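Local coordinates for protein adhesin A (Fusobacterium nucleatum, PDB 3ETZ) that is an adhesin of antiparallel helix-loop-helix form that oligomerizes through a leucine-chain motif and probably mediates attachment of the bacterium to host cells, at residues E31-A34 with Q35-A39; Q41-A44 with Q45-V49; N51-S54 with Q55-Q58. The protein carries 1 engineered substitution. One frame throughout, in Å; residues are numbered along the deposited sequence.

Interaction 1: residues E31-A34 with Q35-A39; sequences EERA and QADAA
Glu31 to Gln35, Glu32 to Ala36, Arg33 to Asp37 and Ala34 to Ala38 are joined by four i to i+4 backbone hydrogen bonds, the signature of a continuous alpha helix; the straightest runs from Asp37 N to Arg33 O, 2.8 Å long. On top of this ladder, the first pair adds a side-chain link. Glu31 CG stands anti to the backbone N (chi1 166°) and the chain then bends at chi2, which turns the carboxylate forward along the helix. Gln35 rises in extended form to meet it, and its NE2 lies 2.6 Å from Glu31 OE2. The hydrogen bond is short but weak, bent to 129° at the hydrogen. The carboxylate and amide planes stand 77° apart, so the groups meet crosswise and not flat. Gln35 CG also sits 3.2 Å from Glu31 O.

The segment belongs to helix 5-63, the first arm of the antiparallel helix-loop-helix of FadA. Ala36 is buried and its methyl touches Phe101 of helix 70-108, while Glu32 reaches Ile104 and forms a salt bridge to Arg28 one turn earlier.

Arg33 and Asp37 lie side by side and point the same way, yet they form no salt bridge. Arg33 CG is 3.7 Å from Asp37 OD2, but the charged atoms stay apart, with 5.5 Å between Arg33 NE and Asp37 OD2. The Arg33 side chain also touches Phe101 and Gln105 of helix 70-108.

Interaction 2: residues Q41-A44 with Q45-V49; sequences QALA and QNEQV
Gln41 meets Gln45 through the backbone: Gln45 N donates to Gln41 O over 3.1 Å. The two side chains take no part in this link, although Gln45 CB sits 3.7 Å from the same carbonyl oxygen.

Ala42 comes next, and its carbonyl oxygen accepts from Asn46 N at 2.9 Å. Asn46 CB packs 3.3 Å from that oxygen, so the root of the asparagine side chain lies against the carbonyl that its own backbone N-H uses. The Ala42 methyl faces elsewhere and touches Gln94 of helix 70-108.

Leu43 carries the side-chain part of the contact. Its backbone oxygen receives Glu47 N at 2.8 Å with an N-H...O angle of 158°. Above this bond, Leu43 CG stands anti to the backbone N (chi1 173°), whereas Glu47 CG stands beside its own N (chi1 -65°) and the glutamate chain runs out extended. The two side chains cross obliquely: Leu43 CD1 touches the aliphatic Glu47 CG at 4.0 Å, and Leu43 CG comes equally near the carboxylate carbon and OE2. The leucine branch thus lies along the glutamate from its CG methylene to the carboxylate, in van der Waals contact with no polar bond between the side chains. Both residues also touch Met91, and Leu43 reaches Lys95 as well.

Ala44 closes the series with a weak bond, Gln48 N to Ala44 O at 3.4 Å. The 41-49 turns thus show the i to i+4 pattern of an alpha helix whose Leu43 and Glu47 side chains both touch the partner arm of an antiparallel helical hairpin.

Interaction 3: residues N51-S54 with Q55-Q58; sequences NELS and QRAQ
Leu53 lies over one face of the Arg56 guanidinium, offset toward its rim, with CD1 4.1 Å above the plane. This i to i+3 packing occurs on the first arm of the antiparallel helix-loop-helix, in helix 5-63, where Leu53 also touches Tyr80 and Leu84 of the opposing helix 70-108. The nearest guanidinium atom is NH1, 4.2 Å from Leu53 CD1, so the contact is of a methyl group with a flat cation. Arg56 reaches this place because CG is anti to the backbone N (chi1 -178°) and the chain bends only at chi3, carrying the guanidinium back along the helix toward Leu53. Its NH1 is hydrogen-bonded to Tyr80 OH, which ties the same group to the partner helix. Glu52 does not share it: its OE1 remains 6.8 Å from Arg56 NH2, and its OE2 is instead bonded to Gln48.

A second pair, Ser54 and Gln58, is arranged differently. With CG beside the backbone N, the Gln58 chain starts next to the Ser54 carbonyl, CG 3.1 Å from Ser54 O, and then runs on extended. The amide end stays close to the same residue, Gln58 NE2 lying 3.6 Å from Ser54 O and 4.0 Å from Ser54 CB, but neither approach is a hydrogen bond. Ser54 OG turns from this pair to the carbonyl oxygen of Tyr50, one turn earlier, as its position beside the backbone N allows.

Beneath both pairs run four i to i+4 backbone bonds. Buried Ala57, whose methyl touches Tyr80, supplies the straightest of them: Ala57 N donates to Leu53 O over 2.8 Å with an N-H...O angle of 166°.

From the N terminus, interactions 1, 2 and 3 follow one another along helix 5-63. Each joins segments adjacent in sequence, so each closes only turns of that helix; none nests in or crosses another. The centres of interactions 1 and 2 are about 15 Å apart and those of 2 and 3 about 14 Å, while interactions 1 and 3 are about 29 Å apart between centres and do not touch. None of the three contacts itself joins the arms, but residues of each also touch helix 70-108: near Phe101 to Gln105, then Met91 to Lys95, then Tyr80 to Leu84. The descending numbers show directly that the second arm runs antiparallel.

Interaction 1: residues E31-A34 with Q35-A39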
ATOM      1  N   GLU A  31       3.926 -12.919   6.132  1.00 27.76           N
ATOM      2  CA  GLU A  31       4.227 -11.519   6.426  1.00 28.31           C
ATOM      3  C   GLU A  31       3.766 -10.630   5.252  1.00 26.86           C
ATOM      4  O   GLU A  31       3.200  -9.554   5.462  1.00 26.84           O
ATOM      5  CB  GLU A  31       5.741 -11.361   6.690  1.00 29.25           C
ATOM      6  CG  GLU A  31       6.304  -9.930   6.689  1.00 34.96           C
ATOM      7  CD  GLU A  31       5.755  -9.044   7.806  1.00 41.06           C
ATOM      8  OE1 GLU A  31       5.464  -9.566   8.911  1.00 42.13           O
ATOM      9  OE2 GLU A  31       5.645  -7.810   7.581  1.00 40.65           O
ATOM     10  N   GLU A  32       3.992 -11.087   4.031  1.00 27.05           N
ATOM     11  CA  GLU A  32       3.581 -10.325   2.840  1.00 31.57           C
ATOM     12  C   GLU A  32       2.054 -10.200   2.794  1.00 31.10           C
ATOM     13  O   GLU A  32       1.501  -9.171   2.353  1.00 27.96           O
ATOM     14  CB  GLU A  32       4.068 -11.006   1.566  1.00 33.83           C
ATOM     15  CG  GLU A  32       5.585 -11.052   1.423  1.00 38.88           C
ATOM     16  CD  GLU A  32       6.045 -12.064   0.362  1.00 44.14           C
ATOM     17  OE1 GLU A  32       5.221 -12.906  -0.077  1.00 44.34           O
ATOM     18  OE2 GLU A  32       7.237 -12.034  -0.021  1.00 46.08           O
ATOM     19  N   ARG A  33       1.382 -11.240   3.288  1.00 31.12           N
ATOM     20  CA  ARG A  33      -0.073 -11.257   3.307  1.00 31.64           C
ATOM     21  C   ARG A  33      -0.585 -10.249   4.314  1.00 31.94           C
ATOM     22  O   ARG A  33      -1.536  -9.511   4.033  1.00 30.72           O
ATOM     23  CB  ARG A  33      -0.599 -12.660   3.658  1.00 33.62           C
ATOM     24  CG  ARG A  33      -2.097 -12.704   3.989  1.00 37.94           C
ATOM     25  CD  ARG A  33      -2.573 -14.145   4.228  1.00 42.22           C
ATOM     26  NE  ARG A  33      -2.718 -14.865   2.964  1.00 49.94           N
ATOM     27  CZ  ARG A  33      -2.929 -16.176   2.850  1.00 53.23           C
ATOM     28  NH1 ARG A  33      -3.020 -16.950   3.930  1.00 56.54           N
ATOM     29  NH2 ARG A  33      -3.058 -16.716   1.646  1.00 54.18           N
ATOM     30  N   ALA A  34       0.037 -10.218   5.493  1.00 29.53           N
ATOM     31  CA  ALA A  34      -0.377  -9.284   6.514  1.00 28.92           C
ATOM     32  C   ALA A  34      -0.124  -7.847   6.041  1.00 28.79           C
ATOM     33  O   ALA A  34      -0.867  -6.924   6.412  1.00 29.76           O
ATOM     34  CB  ALA A  34       0.362  -9.566   7.816  1.00 31.93           C
ATOM     35  N   GLN A  35       0.919  -7.652   5.231  1.00 26.51           N
ATOM     36  CA  GLN A  35       1.228  -6.319   4.694  1.00 25.99           C
ATOM     37  C   GLN A  35       0.177  -5.896   3.651  1.00 26.44           C
ATOM     38  O   GLN A  35      -0.202  -4.741   3.579  1.00 27.52           O
ATOM     39  CB  GLN A  35       2.619  -6.307   4.038  1.00 26.92           C
ATOM     40  CG  GLN A  35       3.788  -6.417   5.070  1.00 27.36           C
ATOM     41  CD  GLN A  35       5.143  -6.661   4.427  1.00 30.34           C
ATOM     42  OE1 GLN A  35       5.245  -6.826   3.221  1.00 35.99           O
ATOM     43  NE2 GLN A  35       6.191  -6.691   5.243  1.00 31.25           N
ATOM     44  N   ALA A  36      -0.295  -6.841   2.847  1.00 28.03           N
ATOM     45  CA  ALA A  36      -1.290  -6.539   1.827  1.00 28.83           C
ATOM     46  C   ALA A  36      -2.631  -6.293   2.498  1.00 30.78           C
ATOM     47  O   ALA A  36      -3.365  -5.388   2.089  1.00 29.99           O
ATOM     48  CB  ALA A  36      -1.389  -7.703   0.815  1.00 29.27           C
ATOM     49  N   ASP A  37      -2.942  -7.086   3.537  1.00 31.72           N
ATOM     50  CA  ASP A  37      -4.198  -6.916   4.269  1.00 31.81           C
ATOM     51  C   ASP A  37      -4.240  -5.525   4.898  1.00 31.28           C
ATOM     52  O   ASP A  37      -5.275  -4.865   4.874  1.00 29.04           O
ATOM     53  CB  ASP A  37      -4.384  -7.974   5.383  1.00 34.13           C
ATOM     54  CG  ASP A  37      -4.661  -9.387   4.839  1.00 34.34           C
ATOM     55  OD1 ASP A  37      -5.089  -9.515   3.682  1.00 34.33           O
ATOM     56  OD2 ASP A  37      -4.454 -10.372   5.588  1.00 36.75           O
ATOM     57  N   ALA A  38      -3.119  -5.079   5.470  1.00 28.64           N
ATOM     58  CA  ALA A  38      -3.062  -3.744   6.066  1.00 24.48           C
ATOM     59  C   ALA A  38      -3.238  -2.664   5.003  1.00 24.36           C
ATOM     60  O   ALA A  38      -3.972  -1.692   5.192  1.00 27.59           O
ATOM     61  CB  ALA A  38      -1.704  -3.526   6.794  1.00 25.64           C
ATOM     62  N   ALA A  39      -2.507  -2.793   3.908  1.00 22.70           N
ATOM     63  CA  ALA A  39      -2.603  -1.828   2.831  1.00 23.74           C
ATOM     64  C   ALA A  39      -4.066  -1.731   2.336  1.00 27.73           C
ATOM     65  O   ALA A  39      -4.544  -0.654   1.979  1.00 27.76           O
ATOM     66  CB  ALA A  39      -1.679  -2.249   1.663  1.00 26.14           C
TER

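Interaction 2: residues Q41-A44 with Q45-V49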
ATOM      1  N   GLN A  41      -6.847  -2.098   4.048  1.00 29.22           N
ATOM      2  CA  GLN A  41      -7.589  -1.324   5.038  1.00 32.15           C
ATOM      3  C   GLN A  41      -7.257   0.180   4.919  1.00 32.71           C
ATOM      4  O   GLN A  41      -8.156   1.030   4.886  1.00 29.13           O
ATOM      5  CB  GLN A  41      -7.231  -1.856   6.426  1.00 37.61           C
ATOM      6  CG  GLN A  41      -8.210  -1.552   7.540  1.00 45.25           C
ATOM      7  CD  GLN A  41      -7.882  -2.338   8.811  1.00 49.41           C
ATOM      8  OE1 GLN A  41      -7.681  -3.555   8.769  1.00 52.57           O
ATOM      9  NE2 GLN A  41      -7.834  -1.643   9.943  1.00 52.52           N
ATOM     10  N   ALA A  42      -5.961   0.498   4.863  1.00 29.70           N
ATOM     11  CA  ALA A  42      -5.502   1.872   4.750  1.00 28.57           C
ATOM     12  C   ALA A  42      -5.950   2.470   3.409  1.00 26.41           C
ATOM     13  O   ALA A  42      -6.336   3.620   3.336  1.00 26.90           O
ATOM     14  CB  ALA A  42      -3.973   1.923   4.869  1.00 28.38           C
ATOM     15  N   LEU A  43      -5.870   1.688   2.342  1.00 25.33           N
ATOM     16  CA  LEU A  43      -6.293   2.185   1.040  1.00 25.80           C
ATOM     17  C   LEU A  43      -7.785   2.571   1.059  1.00 25.94           C
ATOM     18  O   LEU A  43      -8.163   3.635   0.568  1.00 25.63           O
ATOM     19  CB  LEU A  43      -6.055   1.130  -0.038  1.00 25.53           C
ATOM     20  CG  LEU A  43      -6.614   1.490  -1.421  1.00 25.46           C
ATOM     21  CD1 LEU A  43      -5.967   2.811  -1.898  1.00 26.35           C
ATOM     22  CD2 LEU A  43      -6.336   0.359  -2.406  1.00 29.57           C
ATOM     23  N   ALA A  44      -8.623   1.710   1.627  1.00 26.58           N
ATOM     24  CA  ALA A  44     -10.077   1.985   1.691  1.00 29.15           C
ATOM     25  C   ALA A  44     -10.361   3.267   2.481  1.00 30.15           C
ATOM     26  O   ALA A  44     -11.204   4.088   2.093  1.00 26.21           O
ATOM     27  CB  ALA A  44     -10.832   0.770   2.319  1.00 29.27           C
ATOM     28  N   GLN A  45      -9.640   3.463   3.577  1.00 28.76           N
ATOM     29  CA  GLN A  45      -9.852   4.649   4.370  1.00 30.22           C
ATOM     30  C   GLN A  45      -9.362   5.858   3.586  1.00 28.59           C
ATOM     31  O   GLN A  45      -9.991   6.919   3.600  1.00 25.16           O
ATOM     32  CB  GLN A  45      -9.147   4.521   5.726  1.00 35.06           C
ATOM     33  CG  GLN A  45      -9.179   5.814   6.519  1.00 47.87           C
ATOM     34  CD  GLN A  45      -9.021   5.614   8.022  1.00 54.98           C
ATOM     35  OE1 GLN A  45      -8.096   4.931   8.487  1.00 57.73           O
ATOM     36  NE2 GLN A  45      -9.926   6.224   8.793  1.00 58.34           N
ATOM     37  N   ASN A  46      -8.247   5.698   2.878  1.00 24.69           N
ATOM     38  CA  ASN A  46      -7.701   6.787   2.074  1.00 24.84           C
ATOM     39  C   ASN A  46      -8.628   7.204   0.923  1.00 24.33           C
ATOM     40  O   ASN A  46      -8.765   8.393   0.640  1.00 24.87           O
ATOM     41  CB  ASN A  46      -6.336   6.400   1.485  1.00 24.81           C
ATOM     42  CG  ASN A  46      -5.182   6.635   2.472  1.00 27.95           C
ATOM     43  OD1 ASN A  46      -4.075   6.096   2.315  1.00 30.26           O
ATOM     44  ND2 ASN A  46      -5.431   7.448   3.469  1.00 25.29           N
ATOM     45  N   GLU A  47      -9.230   6.239   0.247  1.00 21.82           N
ATOM     46  CA  GLU A  47     -10.146   6.563  -0.863  1.00 25.75           C
ATOM     47  C   GLU A  47     -11.291   7.476  -0.388  1.00 25.76           C
ATOM     48  O   GLU A  47     -11.690   8.408  -1.098  1.00 25.09           O
ATOM     49  CB  GLU A  47     -10.699   5.259  -1.473  1.00 25.17           C
ATOM     50  CG  GLU A  47      -9.567   4.457  -2.104  1.00 31.66           C
ATOM     51  CD  GLU A  47     -10.001   3.209  -2.848  1.00 36.53           C
ATOM     52  OE1 GLU A  47     -10.852   2.452  -2.342  1.00 42.21           O
ATOM     53  OE2 GLU A  47      -9.457   2.972  -3.945  1.00 40.17           O
ATOM     54  N   GLN A  48     -11.809   7.194   0.804  1.00 25.03           N
ATOM     55  CA  GLN A  48     -12.889   7.967   1.397  1.00 29.18           C
ATOM     56  C   GLN A  48     -12.401   9.391   1.621  1.00 27.71           C
ATOM     57  O   GLN A  48     -13.048  10.357   1.229  1.00 25.30           O
ATOM     58  CB  GLN A  48     -13.306   7.336   2.733  1.00 34.70           C
ATOM     59  CG  GLN A  48     -14.527   7.964   3.356  1.00 44.01           C
ATOM     60  CD  GLN A  48     -15.685   7.961   2.394  1.00 50.53           C
ATOM     61  OE1 GLN A  48     -16.039   6.909   1.843  1.00 55.74           O
ATOM     62  NE2 GLN A  48     -16.282   9.137   2.168  1.00 53.04           N
ATOM     63  N   VAL A  49     -11.244   9.524   2.256  1.00 27.23           N
ATOM     64  CA  VAL A  49     -10.678  10.840   2.506  1.00 25.22           C
ATOM     65  C   VAL A  49     -10.400  11.601   1.215  1.00 24.18           C
ATOM     66  O   VAL A  49     -10.660  12.806   1.114  1.00 22.47           O
ATOM     67  CB  VAL A  49      -9.342  10.720   3.308  1.00 28.37           C
ATOM     68  CG1 VAL A  49      -8.625  12.068   3.337  1.00 27.97           C
ATOM     69  CG2 VAL A  49      -9.624  10.238   4.717  1.00 26.17           C
TER

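Interaction 3: residues N51-S54 with Q55-Q58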
ATOM      1  N   ASN A  51     -11.820  11.295  -1.730  1.00 21.48           N
ATOM      2  CA  ASN A  51     -13.039  11.732  -2.405  1.00 26.82           C
ATOM      3  C   ASN A  51     -13.631  12.971  -1.732  1.00 26.10           C
ATOM      4  O   ASN A  51     -13.957  13.965  -2.403  1.00 24.39           O
ATOM      5  CB  ASN A  51     -14.074  10.609  -2.423  1.00 24.07           C
ATOM      6  CG  ASN A  51     -13.667   9.457  -3.297  1.00 25.33           C
ATOM      7  OD1 ASN A  51     -12.792   9.580  -4.155  1.00 24.29           O
ATOM      8  ND2 ASN A  51     -14.313   8.332  -3.102  1.00 25.79           N
ATOM      9  N   GLU A  52     -13.743  12.910  -0.410  1.00 25.52           N
ATOM     10  CA  GLU A  52     -14.301  14.012   0.355  1.00 27.69           C
ATOM     11  C   GLU A  52     -13.487  15.282   0.197  1.00 28.90           C
ATOM     12  O   GLU A  52     -14.058  16.379   0.041  1.00 24.14           O
ATOM     13  CB  GLU A  52     -14.367  13.636   1.831  1.00 32.55           C
ATOM     14  CG  GLU A  52     -15.477  12.650   2.143  1.00 42.30           C
ATOM     15  CD  GLU A  52     -15.380  12.089   3.551  1.00 46.52           C
ATOM     16  OE1 GLU A  52     -14.675  12.694   4.391  1.00 48.64           O
ATOM     17  OE2 GLU A  52     -16.014  11.044   3.815  1.00 50.24           O
ATOM     18  N   LEU A  53     -12.156  15.143   0.238  1.00 25.40           N
ATOM     19  CA  LEU A  53     -11.276  16.293   0.110  1.00 25.05           C
ATOM     20  C   LEU A  53     -11.215  16.828  -1.324  1.00 23.62           C
ATOM     21  O   LEU A  53     -11.045  18.017  -1.547  1.00 23.05           O
ATOM     22  CB  LEU A  53      -9.878  15.941   0.649  1.00 25.96           C
ATOM     23  CG  LEU A  53      -9.504  16.479   2.056  1.00 32.65           C
ATOM     24  CD1 LEU A  53     -10.751  16.802   2.900  1.00 30.55           C
ATOM     25  CD2 LEU A  53      -8.569  15.526   2.768  1.00 29.47           C
ATOM     26  N   SER A  54     -11.342  15.952  -2.297  1.00 23.96           N
ATOM     27  CA  SER A  54     -11.340  16.408  -3.678  1.00 24.11           C
ATOM     28  C   SER A  54     -12.598  17.245  -3.882  1.00 24.58           C
ATOM     29  O   SER A  54     -12.585  18.243  -4.582  1.00 25.36           O
ATOM     30  CB  SER A  54     -11.344  15.224  -4.647  1.00 24.26           C
ATOM     31  OG  SER A  54     -10.115  14.526  -4.571  1.00 26.81           O
ATOM     32  N   GLN A  55     -13.694  16.836  -3.268  1.00 25.53           N
ATOM     33  CA  GLN A  55     -14.945  17.588  -3.420  1.00 26.60           C
ATOM     34  C   GLN A  55     -14.742  18.967  -2.789  1.00 26.82           C
ATOM     35  O   GLN A  55     -15.109  20.011  -3.345  1.00 22.21           O
ATOM     36  CB  GLN A  55     -16.087  16.859  -2.715  1.00 25.94           C
ATOM     37  CG  GLN A  55     -17.431  17.553  -2.922  1.00 32.17           C
ATOM     38  CD  GLN A  55     -18.529  16.967  -2.058  1.00 36.00           C
ATOM     39  OE1 GLN A  55     -18.528  15.778  -1.761  1.00 33.72           O
ATOM     40  NE2 GLN A  55     -19.490  17.807  -1.664  1.00 37.44           N
ATOM     41  N   ARG A  56     -14.119  18.972  -1.616  1.00 25.79           N
ATOM     42  CA  ARG A  56     -13.851  20.225  -0.934  1.00 25.23           C
ATOM     43  C   ARG A  56     -12.959  21.164  -1.745  1.00 27.64           C
ATOM     44  O   ARG A  56     -13.259  22.357  -1.879  1.00 27.21           O
ATOM     45  CB  ARG A  56     -13.203  19.946   0.431  1.00 27.03           C
ATOM     46  CG  ARG A  56     -12.923  21.210   1.239  1.00 30.30           C
ATOM     47  CD  ARG A  56     -12.324  20.867   2.607  1.00 31.18           C
ATOM     48  NE  ARG A  56     -13.295  20.235   3.495  1.00 28.16           N
ATOM     49  CZ  ARG A  56     -13.038  19.908   4.761  1.00 33.51           C
ATOM     50  NH1 ARG A  56     -11.835  20.148   5.275  1.00 29.34           N
ATOM     51  NH2 ARG A  56     -13.984  19.363   5.519  1.00 30.85           N
ATOM     52  N   ALA A  57     -11.860  20.643  -2.280  1.00 27.18           N
ATOM     53  CA  ALA A  57     -10.932  21.471  -3.059  1.00 29.38           C
ATOM     54  C   ALA A  57     -11.587  22.015  -4.314  1.00 28.66           C
ATOM     55  O   ALA A  57     -11.362  23.179  -4.686  1.00 28.15           O
ATOM     56  CB  ALA A  57      -9.665  20.672  -3.442  1.00 28.70           C
ATOM     57  N   GLN A  58     -12.382  21.179  -4.972  1.00 26.20           N
ATOM     58  CA  GLN A  58     -13.068  21.604  -6.186  1.00 27.30           C
ATOM     59  C   GLN A  58     -14.065  22.734  -5.892  1.00 28.89           C
ATOM     60  O   GLN A  58     -14.165  23.694  -6.650  1.00 30.24           O
ATOM     61  CB  GLN A  58     -13.756  20.388  -6.814  1.00 26.67           C
ATOM     62  CG  GLN A  58     -12.694  19.437  -7.453  1.00 29.10           C
ATOM     63  CD  GLN A  58     -13.248  18.113  -7.907  1.00 28.20           C
ATOM     64  OE1 GLN A  58     -14.441  17.980  -8.149  1.00 31.24           O
ATOM     65  NE2 GLN A  58     -12.370  17.122  -8.042  1.00 27.96           N
TER